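Local coordinates for protein endo-1,3-beta-glucanase, family GH16 (Zobellia galactanivorans, PDB 4CRQ) that probably hydrolyses internal beta-1,3-glucosidic bonds of laminarin through its GH16 catalytic module, the part of a longer modular enzyme present here with one engineered substitution, at residues A[36-41]-A[201-206]; A[79-84]-A[160-165]; A[99-104]-A[197-202]; A[113-118]-A[131-136]. The protein carries 1 engineered substitution. One frame throughout, in Å; residues are numbered along the deposited sequence.

Contact 1. Residues A[36-41]-A[201-206]; sequences QYYRRE and NMAVGG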
loop_
_atom_site.group_PDB
_atom_site.type_symbol
_atom_site.label_atom_id
_atom_site.label_comp_id
_atom_site.label_asym_id
_atom_site.label_seq_id
_atom_site.Cartn_x
_atom_site.Cartn_y
_atom_site.Cartn_z
ATOM N N GLN A 36 10.713 -8.445 -8.158
ATOM C CA GLN A 36 9.826 -9.618 -7.928
ATOM C C GLN A 36 8.817 -9.883 -9.052
ATOM O O GLN A 36 8.367 -8.959 -9.765
ATOM C CB GLN A 36 9.013 -9.518 -6.607
ATOM C CG GLN A 36 7.794 -8.589 -6.670
ATOM C CD GLN A 36 8.116 -7.131 -6.953
ATOM O OE1 GLN A 36 9.162 -6.624 -6.530
ATOM N NE2 GLN A 36 7.218 -6.443 -7.674
ATOM N N TYR A 37 8.471 -11.154 -9.184
ATOM C CA TYR A 37 7.390 -11.581 -10.040
ATOM C C TYR A 37 6.190 -11.929 -9.109
ATOM O O TYR A 37 6.315 -12.851 -8.293
ATOM C CB TYR A 37 7.828 -12.787 -10.867
ATOM C CG TYR A 37 6.861 -13.278 -11.932
ATOM C CD1 TYR A 37 5.617 -13.902 -11.603
ATOM C CD2 TYR A 37 7.189 -13.154 -13.293
ATOM C CE1 TYR A 37 4.737 -14.357 -12.600
ATOM C CE2 TYR A 37 6.311 -13.610 -14.289
ATOM C CZ TYR A 37 5.104 -14.213 -13.941
ATOM O OH TYR A 37 4.275 -14.642 -14.936
ATOM N N TYR A 38 5.062 -11.201 -9.193
ATOM C CA TYR A 38 3.932 -11.499 -8.321
ATOM C C TYR A 38 3.209 -12.755 -8.755
ATOM O O TYR A 38 3.032 -13.007 -9.942
ATOM C CB TYR A 38 3.003 -10.312 -8.321
ATOM C CG TYR A 38 3.510 -9.074 -7.567
ATOM C CD1 TYR A 38 3.959 -9.177 -6.232
ATOM C CD2 TYR A 38 3.511 -7.802 -8.175
ATOM C CE1 TYR A 38 4.389 -8.066 -5.508
ATOM C CE2 TYR A 38 3.949 -6.678 -7.476
ATOM C CZ TYR A 38 4.381 -6.817 -6.147
ATOM O OH TYR A 38 4.802 -5.732 -5.421
ATOM N N ARG A 39 2.807 -13.550 -7.765
ATOM C CA ARG A 39 1.993 -14.790 -7.990
ATOM C C ARG A 39 0.912 -14.920 -6.950
ATOM O O ARG A 39 1.043 -14.411 -5.821
ATOM C CB ARG A 39 2.898 -16.032 -7.953
ATOM C CG ARG A 39 4.117 -15.922 -8.914
ATOM C CD ARG A 39 4.733 -17.295 -9.168
ATOM N NE ARG A 39 3.804 -18.158 -9.921
ATOM C CZ ARG A 39 3.685 -19.492 -9.780
ATOM N NH1 ARG A 39 4.442 -20.159 -8.891
ATOM N NH2 ARG A 39 2.822 -20.174 -10.529
ATOM N N ARG A 40 -0.156 -15.621 -7.320
ATOM C CA ARG A 40 -1.251 -15.882 -6.405
ATOM C C ARG A 40 -0.753 -16.713 -5.204
ATOM O O ARG A 40 -1.189 -16.461 -4.065
ATOM C CB ARG A 40 -2.394 -16.628 -7.119
ATOM C CG ARG A 40 -3.511 -17.137 -6.213
ATOM C CD ARG A 40 -4.277 -15.984 -5.579
ATOM N NE ARG A 40 -5.341 -16.410 -4.663
ATOM C CZ ARG A 40 -5.144 -16.731 -3.381
ATOM N NH1 ARG A 40 -3.923 -16.707 -2.802
ATOM N NH2 ARG A 40 -6.200 -17.090 -2.658
ATOM N N GLU A 41 0.156 -17.666 -5.464
ATOM C CA GLU A 41 0.668 -18.630 -4.468
ATOM C C GLU A 41 1.279 -17.963 -3.243
ATOM O O GLU A 41 1.302 -18.542 -2.141
ATOM C CB GLU A 41 1.727 -19.552 -5.113
ATOM C CG GLU A 41 2.101 -20.776 -4.276
ATOM C CD GLU A 41 3.040 -21.738 -4.990
ATOM O OE1 GLU A 41 4.148 -21.365 -5.383
ATOM O OE2 GLU A 41 2.658 -22.908 -5.154
ATOM N N ASN A 201 0.781 -5.021 -0.910
ATOM C CA ASN A 201 1.841 -5.777 -1.612
ATOM C C ASN A 201 3.121 -5.781 -0.841
ATOM O O ASN A 201 3.296 -4.989 0.119
ATOM C CB ASN A 201 2.138 -5.166 -3.015
ATOM C CG ASN A 201 2.851 -3.800 -2.919
ATOM O OD1 ASN A 201 2.210 -2.802 -2.597
ATOM N ND2 ASN A 201 4.169 -3.756 -3.169
ATOM N N MET A 202 4.042 -6.657 -1.257
ATOM C CA MET A 202 5.416 -6.501 -0.786
ATOM C C MET A 202 6.347 -6.671 -1.989
ATOM O O MET A 202 6.444 -7.781 -2.543
ATOM C CB MET A 202 5.794 -7.454 0.353
ATOM C CG MET A 202 7.209 -7.135 0.902
ATOM S SD MET A 202 7.464 -7.794 2.579
ATOM C CE MET A 202 7.001 -9.530 2.420
ATOM N N ALA A 203 7.008 -5.585 -2.408
ATOM C CA ALA A 203 7.961 -5.639 -3.508
ATOM C C ALA A 203 9.335 -6.069 -2.969
ATOM O O ALA A 203 9.585 -6.002 -1.744
ATOM C CB ALA A 203 8.043 -4.295 -4.229
ATOM N N VAL A 204 10.201 -6.536 -3.877
ATOM C CA VAL A 204 11.597 -6.822 -3.562
ATOM C C VAL A 204 12.449 -6.023 -4.558
ATOM O O VAL A 204 12.383 -6.257 -5.797
ATOM C CB VAL A 204 11.952 -8.321 -3.645
ATOM C CG1 VAL A 204 13.408 -8.558 -3.251
ATOM C CG2 VAL A 204 10.986 -9.155 -2.789
ATOM N N GLY A 205 13.254 -5.087 -4.024
ATOM C CA GLY A 205 14.097 -4.184 -4.837
ATOM C C GLY A 205 13.289 -3.134 -5.583
ATOM O O GLY A 205 12.049 -3.148 -5.601
ATOM N N GLY A 206 14.001 -2.199 -6.200
ATOM C CA GLY A 206 13.344 -1.122 -6.938
ATOM C C GLY A 206 14.099 0.148 -6.700
ATOM O O GLY A 206 15.052 0.163 -5.891
#
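The ring of Tyr38 takes Met202 O at its edge, near the ring plane and 3.6 Å from CE1, while one face is covered toward the rim by its own segment-mate, Gln36 CG. It also meets the Trp30 ring. At the far end of the phenol, Asn201 ND2 makes a weak bond of 3.1 Å to Tyr38 OH, with the amide standing 84° to the ring; the strong partner of that amide is Trp99, reached through OD1. The Gln36 chain bends at CB-CG (chi2 -62°) and delivers OE1 to Val204 N at 2.9 Å. This bond is nearly straight at nitrogen, 168°, although the donor sits above the carbonyl plane. Ala203 CB lies 3.5 Å from the same OE1, and NE2 is turned to Glu34. With an alanine for this glutamine, Val204 N is likely to lose its acceptor and the Tyr38 ring the CG packed toward its rim. The strand axes approach only to 7.1 Å and no backbone bond links the segments, although both strands pair with strand 62-70. Within the GH16 beta-sandwich the polar part of the junction rests on side chains, Gln36 OE1 accepting from a backbone N-H as a neighbouring strand's carbonyl would.

Contact 2. Residues A[79-84]-A[160-165]; sequences YGKIEA and SVEWDA. With EDO (1,2-ethanediol), chain I.
Tyr79 and Trp163 form a T-shaped pair in which the tyrosine edge is directed at the five-membered ring of the indole, centroids 5.2 Å apart and planes at 76°. The backbone joins in: Tyr79 CA lies over the same ring, 4.1 Å from its centroid, as a CH-pi contact. A face of the phenol in turn lies on the start of the turn beyond the strand, with Tyr79 CE1 3.6 Å from Ala165 N. At the indole edge, in plane, Ile82 CD1 comes 3.8 Å from Trp163 CE3; an unusual chi2 of 103° carries it there. Beneath these groups, Gly80 with Trp163 and Ile82 with Val161 are antiparallel hydrogen-bonded pairs, such as Gly80 N to Trp163 O at 2.9 Å. Strand 80-87 thus runs between strands 156-163 and 220-231 in the GH16 jelly-roll sandwich, with Ile82, Val161 and Trp163 on the face that meets Met100. On the other face Lys81 and Glu162 lie side by side, CG to CG 4.2 Å, and Glu83 CB meets Ser160 CB at 3.5 Å. An ethanediol, probably from the crystallisation liquor, sits beside Lys81 NZ, too close for its bond to be trusted. Farther out, Gln193 OE1 bonds Tyr79 OH, and Phe192 O accepts a hydrogen bond from Trp163 NE1, which helps to fix the rotation of the indole.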
loop_
_atom_site.group_PDB
_atom_site.type_symbol
_atom_site.label_atom_id
_atom_site.label_comp_id
_atom_site.label_asym_id
_atom_site.label_seq_id
_atom_site.Cartn_x
_atom_site.Cartn_y
_atom_site.Cartn_z
ATOM N N TYR A 79 -13.676 9.035 0.469
ATOM C CA TYR A 79 -13.482 9.494 1.869
ATOM C C TYR A 79 -13.559 8.316 2.842
ATOM O O TYR A 79 -14.117 7.273 2.515
ATOM C CB TYR A 79 -14.442 10.621 2.317
ATOM C CG TYR A 79 -14.613 11.719 1.297
ATOM C CD1 TYR A 79 -13.486 12.316 0.671
ATOM C CD2 TYR A 79 -15.893 12.181 0.964
ATOM C CE1 TYR A 79 -13.645 13.320 -0.272
ATOM C CE2 TYR A 79 -16.061 13.189 0.030
ATOM C CZ TYR A 79 -14.940 13.750 -0.577
ATOM O OH TYR A 79 -15.165 14.724 -1.481
ATOM N N GLY A 80 -12.977 8.506 4.021
ATOM C CA GLY A 80 -13.083 7.564 5.113
ATOM C C GLY A 80 -11.866 7.464 5.975
ATOM O O GLY A 80 -10.859 8.143 5.725
ATOM N N LYS A 81 -11.966 6.628 7.006
ATOM C CA LYS A 81 -10.798 6.275 7.818
ATOM C C LYS A 81 -10.443 4.890 7.263
ATOM O O LYS A 81 -11.257 3.949 7.400
ATOM C CB LYS A 81 -11.119 6.237 9.295
ATOM C CG LYS A 81 -9.979 5.758 10.150
ATOM C CD LYS A 81 -10.398 5.837 11.609
ATOM C CE LYS A 81 -9.393 5.107 12.473
ATOM N NZ LYS A 81 -9.770 5.112 13.911
ATOM N N ILE A 82 -9.272 4.753 6.632
ATOM C CA ILE A 82 -8.884 3.505 5.964
ATOM C C ILE A 82 -7.670 3.009 6.729
ATOM O O ILE A 82 -6.628 3.731 6.832
ATOM C CB ILE A 82 -8.578 3.713 4.462
ATOM C CG1 ILE A 82 -9.823 4.258 3.713
ATOM C CG2 ILE A 82 -8.088 2.415 3.791
ATOM C CD1 ILE A 82 -9.758 5.732 3.407
ATOM N N GLU A 83 -7.751 1.793 7.261
ATOM C CA GLU A 83 -6.690 1.323 8.139
ATOM C C GLU A 83 -6.416 -0.163 8.083
ATOM O O GLU A 83 -7.245 -0.950 7.616
ATOM C CB GLU A 83 -7.054 1.684 9.566
ATOM C CG GLU A 83 -8.220 0.950 10.214
ATOM C CD GLU A 83 -8.441 1.498 11.601
ATOM O OE1 GLU A 83 -7.462 1.848 12.292
ATOM O OE2 GLU A 83 -9.572 1.597 12.042
ATOM N N ALA A 84 -5.265 -0.561 8.583
ATOM C CA ALA A 84 -4.881 -1.959 8.627
ATOM C C ALA A 84 -3.971 -2.170 9.827
ATOM O O ALA A 84 -3.221 -1.250 10.234
ATOM C CB ALA A 84 -4.144 -2.386 7.362
ATOM N N SER A 160 -3.070 4.121 9.360
ATOM C CA SER A 160 -4.344 4.623 8.849
ATOM C C SER A 160 -4.197 5.992 8.209
ATOM O O SER A 160 -3.214 6.708 8.458
ATOM C CB SER A 160 -5.375 4.701 9.999
ATOM O OG SER A 160 -4.960 5.671 10.951
ATOM N N VAL A 161 -5.188 6.334 7.393
ATOM C CA VAL A 161 -5.376 7.694 6.933
ATOM C C VAL A 161 -6.790 8.102 7.240
ATOM O O VAL A 161 -7.687 7.252 7.150
ATOM C CB VAL A 161 -5.114 7.910 5.411
ATOM C CG1 VAL A 161 -3.635 7.816 5.117
ATOM C CG2 VAL A 161 -5.986 6.980 4.532
ATOM N N GLU A 162 -6.995 9.362 7.603
ATOM C CA GLU A 162 -8.346 9.949 7.652
ATOM C C GLU A 162 -8.425 10.898 6.461
ATOM O O GLU A 162 -7.635 11.847 6.357
ATOM C CB GLU A 162 -8.623 10.691 8.944
ATOM C CG GLU A 162 -8.860 9.778 10.123
ATOM C CD GLU A 162 -9.031 10.514 11.441
ATOM O OE1 GLU A 162 -8.926 11.765 11.510
ATOM O OE2 GLU A 162 -9.267 9.813 12.437
ATOM N N TRP A 163 -9.375 10.625 5.570
ATOM C CA TRP A 163 -9.539 11.346 4.327
ATOM C C TRP A 163 -10.913 11.941 4.239
ATOM O O TRP A 163 -11.868 11.201 4.289
ATOM C CB TRP A 163 -9.258 10.334 3.220
ATOM C CG TRP A 163 -9.615 10.678 1.796
ATOM C CD1 TRP A 163 -9.590 11.931 1.162
ATOM C CD2 TRP A 163 -10.032 9.736 0.774
ATOM N NE1 TRP A 163 -9.969 11.822 -0.153
ATOM C CE2 TRP A 163 -10.252 10.522 -0.454
ATOM C CE3 TRP A 163 -10.247 8.350 0.748
ATOM C CZ2 TRP A 163 -10.672 9.928 -1.644
ATOM C CZ3 TRP A 163 -10.675 7.764 -0.459
ATOM C CH2 TRP A 163 -10.881 8.542 -1.629
ATOM N N ASP A 164 -11.017 13.266 4.135
ATOM C CA ASP A 164 -12.317 13.929 3.933
ATOM C C ASP A 164 -12.206 14.853 2.708
ATOM O O ASP A 164 -11.175 14.855 2.005
ATOM C CB ASP A 164 -12.774 14.664 5.204
ATOM C CG ASP A 164 -11.836 15.766 5.636
ATOM O OD1 ASP A 164 -11.103 16.384 4.836
ATOM O OD2 ASP A 164 -11.868 15.987 6.851
ATOM N N ALA A 165 -13.245 15.643 2.454
ATOM C CA ALA A 165 -13.239 16.563 1.313
ATOM C C ALA A 165 -12.112 17.623 1.375
ATOM O O ALA A 165 -11.698 18.153 0.344
ATOM C CB ALA A 165 -14.601 17.231 1.181
HETATM C C1 EDO I . -13.383 4.283 14.060
HETATM O O1 EDO I . -12.013 4.104 14.389
HETATM C C2 EDO I . -14.261 3.830 15.217
HETATM O O2 EDO I . -13.957 4.663 16.326
#

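Contact 3. Residues A[99-104]-A[197-202]; sequences WMLGNN and FILLNM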
loop_
_atom_site.group_PDB
_atom_site.type_symbol
_atom_site.label_atom_id
_atom_site.label_comp_id
_atom_site.label_asym_id
_atom_site.label_seq_id
_atom_site.Cartn_x
_atom_site.Cartn_y
_atom_site.Cartn_z
ATOM N N TRP A 99 -1.872 0.851 0.387
ATOM C CA TRP A 99 -2.126 2.067 -0.384
ATOM C C TRP A 99 -3.399 2.077 -1.160
ATOM O O TRP A 99 -4.173 1.121 -1.064
ATOM C CB TRP A 99 -0.908 2.357 -1.271
ATOM C CG TRP A 99 -0.418 1.232 -2.166
ATOM C CD1 TRP A 99 -0.028 -0.066 -1.814
ATOM C CD2 TRP A 99 -0.200 1.312 -3.604
ATOM N NE1 TRP A 99 0.394 -0.773 -2.913
ATOM C CE2 TRP A 99 0.307 0.001 -4.027
ATOM C CE3 TRP A 99 -0.380 2.309 -4.563
ATOM C CZ2 TRP A 99 0.623 -0.271 -5.359
ATOM C CZ3 TRP A 99 -0.056 2.032 -5.886
ATOM C CH2 TRP A 99 0.432 0.769 -6.283
ATOM N N MET A 100 -3.644 3.149 -1.916
ATOM C CA MET A 100 -4.919 3.315 -2.631
ATOM C C MET A 100 -4.661 4.015 -3.944
ATOM O O MET A 100 -3.753 4.851 -4.041
ATOM C CB MET A 100 -5.902 4.179 -1.817
ATOM C CG MET A 100 -6.128 3.689 -0.380
ATOM S SD MET A 100 -7.321 4.693 0.519
ATOM C CE MET A 100 -8.860 4.056 -0.134
ATOM N N LEU A 101 -5.447 3.677 -4.954
ATOM C CA LEU A 101 -5.381 4.342 -6.273
ATOM C C LEU A 101 -6.769 4.755 -6.740
ATOM O O LEU A 101 -7.743 4.053 -6.438
ATOM C CB LEU A 101 -4.777 3.396 -7.314
ATOM C CG LEU A 101 -3.256 3.149 -7.295
ATOM C CD1 LEU A 101 -2.888 1.913 -8.110
ATOM C CD2 LEU A 101 -2.463 4.354 -7.769
ATOM N N GLY A 102 -6.889 5.847 -7.505
ATOM C CA GLY A 102 -8.205 6.265 -7.999
ATOM C C GLY A 102 -8.778 5.236 -8.964
ATOM O O GLY A 102 -8.041 4.690 -9.811
ATOM N N ASN A 103 -10.079 4.954 -8.827
ATOM C CA ASN A 103 -10.806 4.096 -9.796
ATOM C C ASN A 103 -10.585 4.502 -11.240
ATOM O O ASN A 103 -10.586 3.650 -12.138
ATOM C CB ASN A 103 -12.310 4.155 -9.563
ATOM C CG ASN A 103 -12.771 3.302 -8.404
ATOM O OD1 ASN A 103 -11.985 2.580 -7.766
ATOM N ND2 ASN A 103 -14.058 3.378 -8.124
ATOM N N ASN A 104 -10.404 5.808 -11.472
ATOM C CA ASN A 104 -10.282 6.308 -12.858
ATOM C C ASN A 104 -8.906 6.067 -13.519
ATOM O O ASN A 104 -8.652 6.573 -14.626
ATOM C CB ASN A 104 -10.718 7.783 -12.952
ATOM C CG ASN A 104 -9.793 8.737 -12.203
ATOM O OD1 ASN A 104 -8.847 8.321 -11.507
ATOM N ND2 ASN A 104 -10.069 10.026 -12.334
ATOM N N PHE A 197 -9.659 2.560 -4.802
ATOM C CA PHE A 197 -9.626 1.160 -4.341
ATOM C C PHE A 197 -8.338 0.945 -3.508
ATOM O O PHE A 197 -7.411 1.782 -3.550
ATOM C CB PHE A 197 -9.757 0.155 -5.500
ATOM C CG PHE A 197 -8.674 0.264 -6.559
ATOM C CD1 PHE A 197 -7.454 -0.456 -6.437
ATOM C CD2 PHE A 197 -8.868 1.072 -7.710
ATOM C CE1 PHE A 197 -6.462 -0.371 -7.425
ATOM C CE2 PHE A 197 -7.866 1.169 -8.701
ATOM C CZ PHE A 197 -6.666 0.442 -8.552
ATOM N N ILE A 198 -8.267 -0.159 -2.763
ATOM C CA ILE A 198 -7.147 -0.453 -1.849
ATOM C C ILE A 198 -6.184 -1.504 -2.438
ATOM O O ILE A 198 -6.656 -2.432 -3.160
ATOM C CB ILE A 198 -7.727 -0.954 -0.507
ATOM C CG1 ILE A 198 -8.527 0.173 0.173
ATOM C CG2 ILE A 198 -6.619 -1.442 0.464
ATOM C CD1 ILE A 198 -9.405 -0.256 1.354
ATOM N N LEU A 199 -4.888 -1.379 -2.112
ATOM C CA LEU A 199 -3.863 -2.355 -2.504
ATOM C C LEU A 199 -2.997 -2.718 -1.314
ATOM O O LEU A 199 -2.754 -1.887 -0.414
ATOM C CB LEU A 199 -2.932 -1.789 -3.605
ATOM C CG LEU A 199 -3.607 -1.279 -4.896
ATOM C CD1 LEU A 199 -3.828 0.224 -4.841
ATOM C CD2 LEU A 199 -2.762 -1.599 -6.119
ATOM N N LEU A 200 -2.542 -3.977 -1.329
ATOM C CA LEU A 200 -1.523 -4.486 -0.405
ATOM C C LEU A 200 -0.497 -5.222 -1.227
ATOM O O LEU A 200 -0.853 -6.002 -2.131
ATOM C CB LEU A 200 -2.152 -5.469 0.602
ATOM C CG LEU A 200 -2.993 -4.853 1.714
ATOM C CD1 LEU A 200 -3.791 -5.969 2.363
ATOM C CD2 LEU A 200 -2.148 -4.101 2.749
ATOM N N ASN A 201 0.781 -5.021 -0.910
ATOM C CA ASN A 201 1.841 -5.777 -1.612
ATOM C C ASN A 201 3.121 -5.781 -0.841
ATOM O O ASN A 201 3.296 -4.989 0.119
ATOM C CB ASN A 201 2.138 -5.166 -3.015
ATOM C CG ASN A 201 2.851 -3.800 -2.919
ATOM O OD1 ASN A 201 2.210 -2.802 -2.597
ATOM N ND2 ASN A 201 4.169 -3.756 -3.169
ATOM N N MET A 202 4.042 -6.657 -1.257
ATOM C CA MET A 202 5.416 -6.501 -0.786
ATOM C C MET A 202 6.347 -6.671 -1.989
ATOM O O MET A 202 6.444 -7.781 -2.543
ATOM C CB MET A 202 5.794 -7.454 0.353
ATOM C CG MET A 202 7.209 -7.135 0.902
ATOM S SD MET A 202 7.464 -7.794 2.579
ATOM C CE MET A 202 7.001 -9.530 2.420
#
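Two aromatic side chains, Trp99 (chi1 53°) and Phe197 (chi1 59°), place CG between backbone N and carbonyl carbon, and this folds each ring over the neighbouring strand. The indole lies across Leu199, whose CB stands 3.7 Å from the centroid of the Trp99 five-membered ring as a CH-pi contact; Leu199 CD2 continues under the six-membered ring. Trp99 NE1 then reaches Asn201 OD1 at 2.7 Å, but the bond is bent and the acceptor tilts from the indole plane. A leucine replacing Trp99 would probably leave Asn201 OD1 without this donor and uncover Leu199 CB. Phe197 packs its CZ 3.7 Å from Leu101 CB, and at its edge, in plane, Asn103 OD1 lies 3.5 Å from CD2, the amide only 16° from coplanar; Ser76 holds the other end of that amide. Leu101 CD1 and Leu199 CD1, 3.8 Å apart, link the two aromatic clusters. On the reverse face Met100 CE runs alongside Ile198 CG1 at 3.9 Å. Four backbone bonds set this register, with Trp99/Leu199 and Leu101/Phe197 as hydrogen-bonded pairs; Leu199 N to Trp99 O is 2.8 Å. Strand 94-102 also pairs with 115-117; as in other GH16 enzymes this is probably part of the concave sheet, and Trp99 and Leu101 touch Glu115 on the side where relatives carry the substrate cleft.

Contact 4. Residues A[113-118]-A[131-136]; sequences CGEIDI and TIHWSD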
loop_
_atom_site.group_PDB
_atom_site.type_symbol
_atom_site.label_atom_id
_atom_site.label_comp_id
_atom_site.label_asym_id
_atom_site.label_seq_id
_atom_site.Cartn_x
_atom_site.Cartn_y
_atom_site.Cartn_z
ATOM N N CYS A 113 -4.744 9.725 -11.773
ATOM C CA CYS A 113 -5.765 9.032 -10.979
ATOM C C CYS A 113 -5.671 9.323 -9.477
ATOM O O CYS A 113 -6.656 9.182 -8.758
ATOM C CB CYS A 113 -5.668 7.527 -11.185
ATOM S SG CYS A 113 -4.068 6.827 -10.713
ATOM N N GLY A 114 -4.471 9.709 -9.027
ATOM C CA GLY A 114 -4.176 9.962 -7.614
ATOM C C GLY A 114 -3.787 8.664 -6.923
ATOM O O GLY A 114 -4.248 7.565 -7.278
ATOM N N GLU A 115 -2.925 8.796 -5.926
ATOM C CA GLU A 115 -2.463 7.682 -5.132
ATOM C C GLU A 115 -2.305 8.128 -3.695
ATOM O O GLU A 115 -1.715 9.173 -3.431
ATOM C CB GLU A 115 -1.120 7.189 -5.669
ATOM C CG GLU A 115 -0.484 6.019 -4.891
ATOM C CD GLU A 115 0.898 5.608 -5.405
ATOM O OE1 GLU A 115 1.248 5.881 -6.574
ATOM O OE2 GLU A 115 1.678 4.990 -4.651
ATOM N N ILE A 116 -2.804 7.321 -2.765
ATOM C CA ILE A 116 -2.636 7.574 -1.330
ATOM C C ILE A 116 -1.847 6.395 -0.780
ATOM O O ILE A 116 -2.363 5.277 -0.733
ATOM C CB ILE A 116 -3.975 7.719 -0.550
ATOM C CG1 ILE A 116 -4.903 8.774 -1.202
ATOM C CG2 ILE A 116 -3.696 8.042 0.949
ATOM C CD1 ILE A 116 -6.302 8.831 -0.590
ATOM N N ASP A 117 -0.596 6.644 -0.388
ATOM C CA ASP A 117 0.225 5.626 0.266
ATOM C C ASP A 117 0.006 5.768 1.771
ATOM O O ASP A 117 0.483 6.726 2.380
ATOM C CB ASP A 117 1.711 5.780 -0.108
ATOM C CG ASP A 117 1.942 5.696 -1.608
ATOM O OD1 ASP A 117 1.307 4.849 -2.266
ATOM O OD2 ASP A 117 2.761 6.462 -2.152
ATOM N N ILE A 118 -0.730 4.810 2.356
ATOM C CA ILE A 118 -1.073 4.857 3.788
ATOM C C ILE A 118 0.157 4.469 4.613
ATOM O O ILE A 118 0.504 5.133 5.602
ATOM C CB ILE A 118 -2.300 3.967 4.093
ATOM C CG1 ILE A 118 -3.468 4.444 3.219
ATOM C CG2 ILE A 118 -2.611 3.997 5.594
ATOM C CD1 ILE A 118 -4.672 3.544 3.315
ATOM N N THR A 131 2.363 9.118 1.946
ATOM C CA THR A 131 2.603 9.974 0.789
ATOM C C THR A 131 1.380 10.040 -0.125
ATOM O O THR A 131 0.558 9.108 -0.136
ATOM C CB THR A 131 3.816 9.388 -0.034
ATOM O OG1 THR A 131 4.819 8.843 0.853
ATOM C CG2 THR A 131 4.493 10.414 -0.997
ATOM N N ILE A 132 1.237 11.146 -0.863
ATOM C CA ILE A 132 0.301 11.203 -1.999
ATOM C C ILE A 132 1.111 11.463 -3.282
ATOM O O ILE A 132 2.165 12.130 -3.238
ATOM C CB ILE A 132 -0.865 12.235 -1.883
ATOM C CG1 ILE A 132 -0.361 13.657 -1.533
ATOM C CG2 ILE A 132 -1.916 11.704 -0.904
ATOM C CD1 ILE A 132 -1.366 14.740 -1.853
ATOM N N HIS A 133 0.613 10.931 -4.396
ATOM C CA HIS A 133 1.144 11.191 -5.737
ATOM C C HIS A 133 -0.007 11.608 -6.605
ATOM O O HIS A 133 -1.101 11.015 -6.517
ATOM C CB HIS A 133 1.860 9.976 -6.324
ATOM C CG HIS A 133 3.116 9.570 -5.578
ATOM N ND1 HIS A 133 3.107 8.676 -4.563
ATOM C CD2 HIS A 133 4.442 9.960 -5.744
ATOM C CE1 HIS A 133 4.365 8.512 -4.099
ATOM N NE2 HIS A 133 5.180 9.300 -4.821
ATOM N N TRP A 134 0.193 12.625 -7.446
ATOM C CA TRP A 134 -0.876 13.105 -8.328
ATOM C C TRP A 134 -0.298 13.873 -9.498
ATOM O O TRP A 134 0.931 14.071 -9.546
ATOM C CB TRP A 134 -1.914 13.919 -7.523
ATOM C CG TRP A 134 -1.510 15.319 -7.095
ATOM C CD1 TRP A 134 -1.979 16.525 -7.626
ATOM C CD2 TRP A 134 -0.553 15.715 -6.043
ATOM N NE1 TRP A 134 -1.403 17.604 -7.001
ATOM C CE2 TRP A 134 -0.538 17.195 -6.038
ATOM C CE3 TRP A 134 0.268 15.022 -5.134
ATOM C CZ2 TRP A 134 0.278 17.930 -5.152
ATOM C CZ3 TRP A 134 1.082 15.771 -4.245
ATOM C CH2 TRP A 134 1.084 17.188 -4.256
ATOM N N SER A 135 -1.155 14.301 -10.443
ATOM C CA SER A 135 -0.775 15.158 -11.525
ATOM C C SER A 135 -1.256 16.568 -11.128
ATOM O O SER A 135 -2.469 16.785 -10.975
ATOM C CB SER A 135 -1.381 14.705 -12.877
ATOM O OG SER A 135 -0.927 15.502 -13.972
ATOM N N ASP A 136 -0.320 17.514 -10.956
ATOM C CA ASP A 136 -0.649 18.886 -10.487
ATOM C C ASP A 136 -1.302 19.746 -11.596
ATOM O O ASP A 136 -1.499 19.242 -12.712
ATOM C CB ASP A 136 0.586 19.579 -9.839
ATOM C CG ASP A 136 1.696 19.985 -10.852
ATOM O OD1 ASP A 136 1.517 19.976 -12.099
ATOM O OD2 ASP A 136 2.791 20.338 -10.365
#
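Glu115 and Asp117 face His133 and Thr131 across an antiparallel pair, and strand 115-117 opens the E-x-D-x-x-E signature of GH16, whose last glutamate, just past this segment, is an engineered serine here. In relatives the first glutamate of this signature is the nucleophile, and Glu115 probably corresponds to it. The close-packed part is the backbone pairing with the polar face above it. Asp117 N meets Thr131 O at 2.7 Å, and Glu115 N meets His133 O at 2.9 Å. Glu115, extended beyond CG, runs beside His133 pointing the same way, CD to ND1 3.9 Å, with carboxylate and ring planes 37° apart. Its OE1 takes the indole N-H of Trp110, fixing the rotation of the carboxylate. Asp117 approaches His133 at about a right angle, and its OD2 lies in the ring plane at the edge, 3.3 Å from CE1. The looser touch is on the opposite face, where Ile116 and Ile132 cross obliquely with CG1 of Ile116 4.2 Å from CG2 of Ile132; Phe192 and Ile168 touch both, so this face is nevertheless buried. Exposure and looseness do not coincide, since Thr131 and His133, on the polar face, are the partly exposed ones. Where Gly114 precedes the strand, its CA gives a CA-H...O contact to His133 O at 3.4 Å, and Ile132 CA does the same to Glu115 O at 3.2 Å.

How the contacts relate
Contacts 2, 3 and 4 are true antiparallel strand pairings, whereas contact 1 has no backbone-to-backbone bond, side chains of 36-38 reaching the backbone and side chains of 201-204. Contacts 1 and 3 share strand 196-204, and Asn201 serves both, one end of its amide in each. Contact 3 lies deepest, about 6 Å from the chain centre; contacts 1 and 4 are also mainly buried, while contact 2 is partly buried and puts a charged face outward. Strand 94-102 of contact 3 neighbours 115-117 of contact 4. Apolar side chains of contacts 2, 3 and 4 meet in the interior, Ile82 CG2 lying 3.8 Å from Ile198 CD1, whereas contact 4 also gathers two acids and a histidine on its other face.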